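Local coordinates for putative pyruvate dehydrogenase (Rhodopseudomonas palustris, PDB 3IC3), which is of unknown function, a small two-chain protein of the DUF5076 family, putatively a pyruvate dehydrogenase, at residues I23-A28 against A38-F43; H59-Y64 against E74-I79. All blocks are in the same frame, centred on the assembly; numbering follows the deposited sequence.

Contact 1: residues I23-A28 against A38-F43. With EDO (1,2-ethanediol), chain F; EDO (1,2-ethanediol), chain E.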
loop_
_atom_site.group_PDB
_atom_site.type_symbol
_atom_site.label_atom_id
_atom_site.label_comp_id
_atom_site.label_asym_id
_atom_site.label_seq_id
_atom_site.Cartn_x
_atom_site.Cartn_y
_atom_site.Cartn_z
ATOM N N ILE A 23 -2.493 -9.351 -11.322
ATOM C CA ILE A 23 -2.545 -7.919 -11.571
ATOM C C ILE A 23 -1.905 -7.136 -10.429
ATOM O O ILE A 23 -2.255 -7.309 -9.274
ATOM C CB ILE A 23 -3.993 -7.437 -11.749
ATOM C CG1 ILE A 23 -4.713 -8.275 -12.816
ATOM C CG2 ILE A 23 -4.004 -5.905 -12.086
ATOM C CD1 ILE A 23 -6.246 -8.113 -12.808
ATOM N N GLU A 24 -0.961 -6.274 -10.753
ATOM C CA GLU A 24 -0.335 -5.439 -9.738
ATOM C C GLU A 24 -1.273 -4.323 -9.279
ATOM O O GLU A 24 -1.608 -3.460 -10.060
ATOM C CB GLU A 24 0.962 -4.853 -10.265
ATOM C CG GLU A 24 1.789 -4.204 -9.160
ATOM C CD GLU A 24 3.297 -4.236 -9.440
ATOM O OE1 GLU A 24 3.723 -4.143 -10.617
ATOM O OE2 GLU A 24 4.045 -4.328 -8.449
ATOM N N VAL A 25 -1.641 -4.362 -8.005
ATOM C CA VAL A 25 -2.536 -3.406 -7.371
ATOM C C VAL A 25 -1.802 -2.114 -7.074
ATOM O O VAL A 25 -2.309 -1.027 -7.298
ATOM C CB VAL A 25 -3.031 -3.982 -5.989
ATOM C CG1 VAL A 25 -3.856 -2.931 -5.223
ATOM C CG2 VAL A 25 -3.835 -5.255 -6.207
ATOM N N LEU A 26 -0.590 -2.236 -6.564
ATOM C CA LEU A 26 0.173 -1.076 -6.161
ATOM C C LEU A 26 1.640 -1.352 -6.013
ATOM O O LEU A 26 2.049 -2.491 -5.689
ATOM C CB LEU A 26 -0.373 -0.511 -4.857
ATOM C CG LEU A 26 0.217 -0.944 -3.538
ATOM C CD1 LEU A 26 -0.135 -0.111 -2.338
ATOM C CD2 LEU A 26 -0.260 -2.363 -3.333
ATOM N N ARG A 27 2.415 -0.302 -6.265
ATOM C CA ARG A 27 3.853 -0.237 -5.963
ATOM C C ARG A 27 4.078 1.031 -5.163
ATOM O O ARG A 27 3.550 2.065 -5.532
ATOM C CB ARG A 27 4.696 -0.138 -7.242
ATOM C CG ARG A 27 4.485 -1.225 -8.208
ATOM C CD ARG A 27 5.509 -1.192 -9.364
ATOM N NE ARG A 27 6.854 -1.510 -8.955
ATOM C CZ ARG A 27 7.860 -1.719 -9.803
ATOM N NH1 ARG A 27 7.668 -1.616 -11.120
ATOM N NH2 ARG A 27 9.066 -2.014 -9.335
ATOM N N ALA A 28 4.813 0.959 -4.066
ATOM C CA ALA A 28 5.073 2.127 -3.248
ATOM C C ALA A 28 6.558 2.262 -2.998
ATOM O O ALA A 28 7.208 1.277 -2.663
ATOM C CB ALA A 28 4.327 1.984 -1.911
ATOM N N ALA A 38 2.189 3.954 -7.094
ATOM C CA ALA A 38 1.547 3.658 -8.386
ATOM C C ALA A 38 0.364 2.734 -8.076
ATOM O O ALA A 38 0.575 1.663 -7.516
ATOM C CB ALA A 38 2.512 2.942 -9.312
ATOM N N PHE A 39 -0.855 3.131 -8.443
ATOM C CA PHE A 39 -2.027 2.273 -8.306
ATOM C C PHE A 39 -2.577 1.801 -9.644
ATOM O O PHE A 39 -2.580 2.552 -10.625
ATOM C CB PHE A 39 -3.170 3.005 -7.633
ATOM C CG PHE A 39 -2.968 3.279 -6.174
ATOM C CD1 PHE A 39 -3.071 2.269 -5.247
ATOM C CD2 PHE A 39 -2.753 4.578 -5.736
ATOM C CE1 PHE A 39 -2.930 2.546 -3.876
ATOM C CE2 PHE A 39 -2.620 4.849 -4.366
ATOM C CZ PHE A 39 -2.706 3.831 -3.472
HETATM N N MSE A 40 -3.090 0.579 -9.658
HETATM C CA MSE A 40 -3.900 0.117 -10.772
HETATM C C MSE A 40 -5.175 0.889 -10.875
HETATM O O MSE A 40 -5.644 1.453 -9.889
HETATM C CB MSE A 40 -4.254 -1.365 -10.625
HETATM C CG MSE A 40 -5.168 -1.719 -9.474
HETATM SE SE MSE A 40 -5.585 -3.623 -9.501
HETATM C CE MSE A 40 -6.815 -3.690 -7.994
ATOM N N ARG A 41 -5.748 0.869 -12.077
ATOM C CA ARG A 41 -7.022 1.530 -12.387
ATOM C C ARG A 41 -8.223 0.863 -11.702
ATOM O O ARG A 41 -9.054 1.563 -11.133
ATOM C CB ARG A 41 -7.224 1.560 -13.897
ATOM N N ALA A 42 -8.272 -0.478 -11.686
ATOM C CA ALA A 42 -9.433 -1.224 -11.153
ATOM C C ALA A 42 -9.622 -1.145 -9.629
ATOM O O ALA A 42 -8.666 -1.035 -8.847
ATOM C CB ALA A 42 -9.384 -2.706 -11.604
ATOM N N PHE A 43 -10.885 -1.183 -9.209
ATOM C CA PHE A 43 -11.250 -1.209 -7.769
ATOM C C PHE A 43 -11.375 -2.648 -7.242
ATOM O O PHE A 43 -11.019 -2.958 -6.084
ATOM C CB PHE A 43 -12.604 -0.502 -7.600
ATOM C CG PHE A 43 -13.205 -0.636 -6.221
ATOM C CD1 PHE A 43 -12.506 -0.208 -5.106
ATOM C CD2 PHE A 43 -14.498 -1.138 -6.057
ATOM C CE1 PHE A 43 -13.056 -0.306 -3.832
ATOM C CE2 PHE A 43 -15.054 -1.247 -4.792
ATOM C CZ PHE A 43 -14.327 -0.841 -3.676
HETATM C C1 EDO F . -13.490 -2.709 -12.222
HETATM O O1 EDO F . -13.399 -3.121 -10.852
HETATM C C2 EDO F . -13.130 -1.232 -12.328
HETATM O O2 EDO F . -13.192 -0.623 -11.034
HETATM C C1 EDO E . -8.807 6.370 -13.111
HETATM O O1 EDO E . -7.639 7.142 -13.395
HETATM C C2 EDO E . -8.477 4.885 -13.074
HETATM O O2 EDO E . -8.955 4.310 -11.850
#
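Met40, a selenomethionine, lies against Ile23 and Val25 where the strand of residues 34-39 runs out of its hairpin. Met40 CB rests 3.4 Å from Glu24 O. CG comes next, near the Val25 carbonyl oxygen and CA. Met40 SE follows, 3.8 Å from Ile23 CG2, and the two side chains cross at about a right angle. The tip, Met40 CE, ends 3.8 Å from Val25 CG2. A chi1 of 67° sets CG between the backbone N and the carbonyl carbon. Beyond CG the chain is extended, which carries SE and CE obliquely across Val25.

The backbones pair as antiparallel strands. Arg27 and Ala38 form a hydrogen-bonded pair: Ala38 N gives a bond of 2.8 Å to Arg27 O, and Arg27 N returns one to Ala38 O in the carbonyl plane. Leu26 and Phe39 are the adjacent non-hydrogen-bonded pair. Their side chains lie side by side and point the same way, with Leu26 CB 3.9 Å from Phe39 CD1. The last bond runs from Met40 N to Val25 O at 3.0 Å. The N-H points almost straight at the oxygen, but the donor sits 39° out of the carbonyl plane.

Past the ladder, Phe43 N is hydrogen-bonded to O2 of one 1,2-ethanediol, probably from the crystallisation liquor. The polar ends of Glu24 and Arg27 turn to the second subunit, where each makes a salt bridge with the other's counterpart. Strand 23-31 also pairs with a strand of that chain, so the sheet continues across the interface. The hairpin is thus joined by polar backbone hydrogen bonds, while the outer part of the Met40 side chain, SE and CE, adds apolar contact at its open end.

Contact 2: residues H59-Y64 against E74-I79; sequences HAARSY and EALERI
Ala61 fits against Leu76 where the two helices come closest. Ala61 CB is 3.8 Å from Leu76 CB and slightly closer to Leu76 N and CA. The axes of the short segments approach to 8.1 Å, with 122° between their directions. Small residues allow this. Ala75 CB reaches 3.4 Å from Ala61 O, so a methyl group meets a backbone carbonyl directly.

Ile79 completes the tight part. Its CG1 branch is anti to the carbonyl carbon (chi1 -72°), and the chain runs on extended to CD1. Ile79 CD1 packs against helix 46-66, 3.6 Å from Ala60 CB and 3.5 Å from Ala61 N. No hydrogen bond crosses between the two segments here, and the contact is held by van der Waals packing.

Tyr64 leads outward from this core. Tyr64 CD2 is 3.7 Å from Ala75 CB, and Ile79 CD1 is a little farther off. Arg78 CB lies at the ring edge, near the ring plane. The outer end is looser: Tyr64 OH and Arg78 NH1 stand 4.0 Å apart, and the ring and guanidinium planes are 65° apart. Arg78 NH1 is instead hydrogen-bonded to Tyr70 OH. Glu74 and Glu77 are exposed on the outer side of their helix.

The contact joins the C-terminal part of helix 46-66 to the early turns of helix 72-87, across the short connection that holds Tyr70. The Tyr70 ring meets that of Tyr64 edge-to-face. The second subunit packs here too, with its Trp49 on Ala60 and its Leu53 on Ile79.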
loop_
_atom_site.group_PDB
_atom_site.type_symbol
_atom_site.label_atom_id
_atom_site.label_comp_id
_atom_site.label_asym_id
_atom_site.label_seq_id
_atom_site.Cartn_x
_atom_site.Cartn_y
_atom_site.Cartn_z
ATOM N N HIS A 59 2.046 -6.898 8.969
ATOM C CA HIS A 59 3.429 -7.054 8.576
ATOM C C HIS A 59 4.297 -5.974 9.224
ATOM O O HIS A 59 5.348 -6.288 9.793
ATOM C CB HIS A 59 3.600 -7.014 7.068
ATOM C CG HIS A 59 5.029 -6.962 6.659
ATOM N ND1 HIS A 59 5.813 -8.093 6.575
ATOM C CD2 HIS A 59 5.840 -5.915 6.397
ATOM C CE1 HIS A 59 7.037 -7.741 6.225
ATOM N NE2 HIS A 59 7.080 -6.426 6.120
ATOM N N ALA A 60 3.852 -4.717 9.171
ATOM C CA ALA A 60 4.587 -3.619 9.780
ATOM C C ALA A 60 4.766 -3.803 11.283
ATOM O O ALA A 60 5.831 -3.517 11.828
ATOM C CB ALA A 60 3.883 -2.271 9.526
ATOM N N ALA A 61 3.712 -4.242 11.948
ATOM C CA ALA A 61 3.749 -4.445 13.407
ATOM C C ALA A 61 4.772 -5.518 13.775
ATOM O O ALA A 61 5.546 -5.361 14.737
ATOM C CB ALA A 61 2.383 -4.826 13.902
ATOM N N ARG A 62 4.782 -6.604 13.007
ATOM C CA ARG A 62 5.739 -7.695 13.228
ATOM C C ARG A 62 7.173 -7.189 13.110
ATOM O O ARG A 62 8.027 -7.472 13.969
ATOM C CB ARG A 62 5.522 -8.834 12.218
ATOM C CG ARG A 62 4.377 -9.755 12.562
ATOM C CD ARG A 62 4.112 -10.773 11.438
ATOM N NE ARG A 62 5.290 -11.541 11.020
ATOM C CZ ARG A 62 5.666 -12.725 11.507
ATOM N NH1 ARG A 62 6.749 -13.313 11.008
ATOM N NH2 ARG A 62 4.990 -13.333 12.484
ATOM N N SER A 63 7.436 -6.451 12.040
ATOM C CA SER A 63 8.755 -5.880 11.812
ATOM C C SER A 63 9.137 -4.840 12.843
ATOM O O SER A 63 10.290 -4.767 13.250
ATOM C CB SER A 63 8.841 -5.259 10.431
ATOM O OG SER A 63 8.506 -6.223 9.463
ATOM N N TYR A 64 8.173 -4.033 13.266
ATOM C CA TYR A 64 8.413 -3.019 14.286
ATOM C C TYR A 64 8.772 -3.680 15.621
ATOM O O TYR A 64 9.670 -3.218 16.338
ATOM C CB TYR A 64 7.155 -2.164 14.452
ATOM C CG TYR A 64 7.277 -0.883 15.236
ATOM C CD1 TYR A 64 8.514 -0.342 15.606
ATOM C CD2 TYR A 64 6.134 -0.170 15.561
ATOM C CE1 TYR A 64 8.590 0.856 16.314
ATOM C CE2 TYR A 64 6.200 1.018 16.255
ATOM C CZ TYR A 64 7.421 1.530 16.624
ATOM O OH TYR A 64 7.449 2.714 17.306
ATOM N N GLU A 74 1.552 -4.257 20.968
ATOM C CA GLU A 74 1.905 -2.862 21.244
ATOM C C GLU A 74 2.348 -2.149 19.962
ATOM O O GLU A 74 1.992 -0.988 19.724
ATOM C CB GLU A 74 3.024 -2.776 22.276
ATOM C CG GLU A 74 2.599 -3.223 23.666
ATOM C CD GLU A 74 3.777 -3.448 24.600
ATOM O OE1 GLU A 74 4.940 -3.517 24.141
ATOM O OE2 GLU A 74 3.519 -3.570 25.803
ATOM N N ALA A 75 3.158 -2.822 19.153
ATOM C CA ALA A 75 3.590 -2.239 17.873
ATOM C C ALA A 75 2.393 -1.940 16.962
ATOM O O ALA A 75 2.330 -0.878 16.331
ATOM C CB ALA A 75 4.566 -3.166 17.162
ATOM N N LEU A 76 1.446 -2.869 16.895
ATOM C CA LEU A 76 0.280 -2.650 16.063
ATOM C C LEU A 76 -0.535 -1.470 16.595
ATOM O O LEU A 76 -0.962 -0.637 15.821
ATOM C CB LEU A 76 -0.603 -3.875 16.002
ATOM C CG LEU A 76 -1.790 -3.786 15.051
ATOM C CD1 LEU A 76 -1.347 -3.595 13.588
ATOM C CD2 LEU A 76 -2.585 -5.084 15.244
ATOM N N GLU A 77 -0.725 -1.395 17.913
ATOM C CA GLU A 77 -1.424 -0.234 18.490
ATOM C C GLU A 77 -0.773 1.100 18.103
ATOM O O GLU A 77 -1.465 2.060 17.734
ATOM C CB GLU A 77 -1.508 -0.359 20.027
ATOM C CG GLU A 77 -1.910 0.930 20.753
ATOM C CD GLU A 77 -3.346 1.391 20.487
ATOM O OE1 GLU A 77 -4.144 0.582 19.961
ATOM O OE2 GLU A 77 -3.692 2.567 20.850
ATOM N N ARG A 78 0.549 1.157 18.194
ATOM C CA ARG A 78 1.311 2.340 17.852
ATOM C C ARG A 78 1.135 2.730 16.383
ATOM O O ARG A 78 0.921 3.903 16.053
ATOM C CB ARG A 78 2.803 2.126 18.142
ATOM C CG ARG A 78 3.197 2.047 19.594
ATOM C CD ARG A 78 2.993 3.353 20.345
ATOM N NE ARG A 78 3.090 4.548 19.509
ATOM C CZ ARG A 78 4.184 5.291 19.323
ATOM N NH1 ARG A 78 5.375 4.990 19.883
ATOM N NH2 ARG A 78 4.080 6.350 18.544
ATOM N N ILE A 79 1.228 1.742 15.508
ATOM C CA ILE A 79 1.010 1.975 14.074
ATOM C C ILE A 79 -0.406 2.510 13.793
ATOM O O ILE A 79 -0.550 3.499 13.049
ATOM C CB ILE A 79 1.327 0.729 13.231
ATOM C CG1 ILE A 79 2.851 0.527 13.196
ATOM C CG2 ILE A 79 0.751 0.876 11.793
ATOM C CD1 ILE A 79 3.285 -0.833 12.774
#

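Overall arrangement
Contacts 1 and 2 follow each other along the chain, and contact 1 closes before contact 2 opens. Helix 46-66 connects them: its start packs on the hairpin through Met48 and Trp49, and its later turns form half of contact 2. Their centres are 24 Å apart, on opposite sides of the chain's centre. The nearest atoms of contact 1 and contact 2 are about 12 Å apart, so the two do not touch within one chain. The dimer brings them together. Phe39 of contact 1 stacks on His59 of the second subunit, and Phe43 meets Tyr64 there. A phosphate ion, probably from crystallisation, lies about 5 Å from the Phe39 side chain.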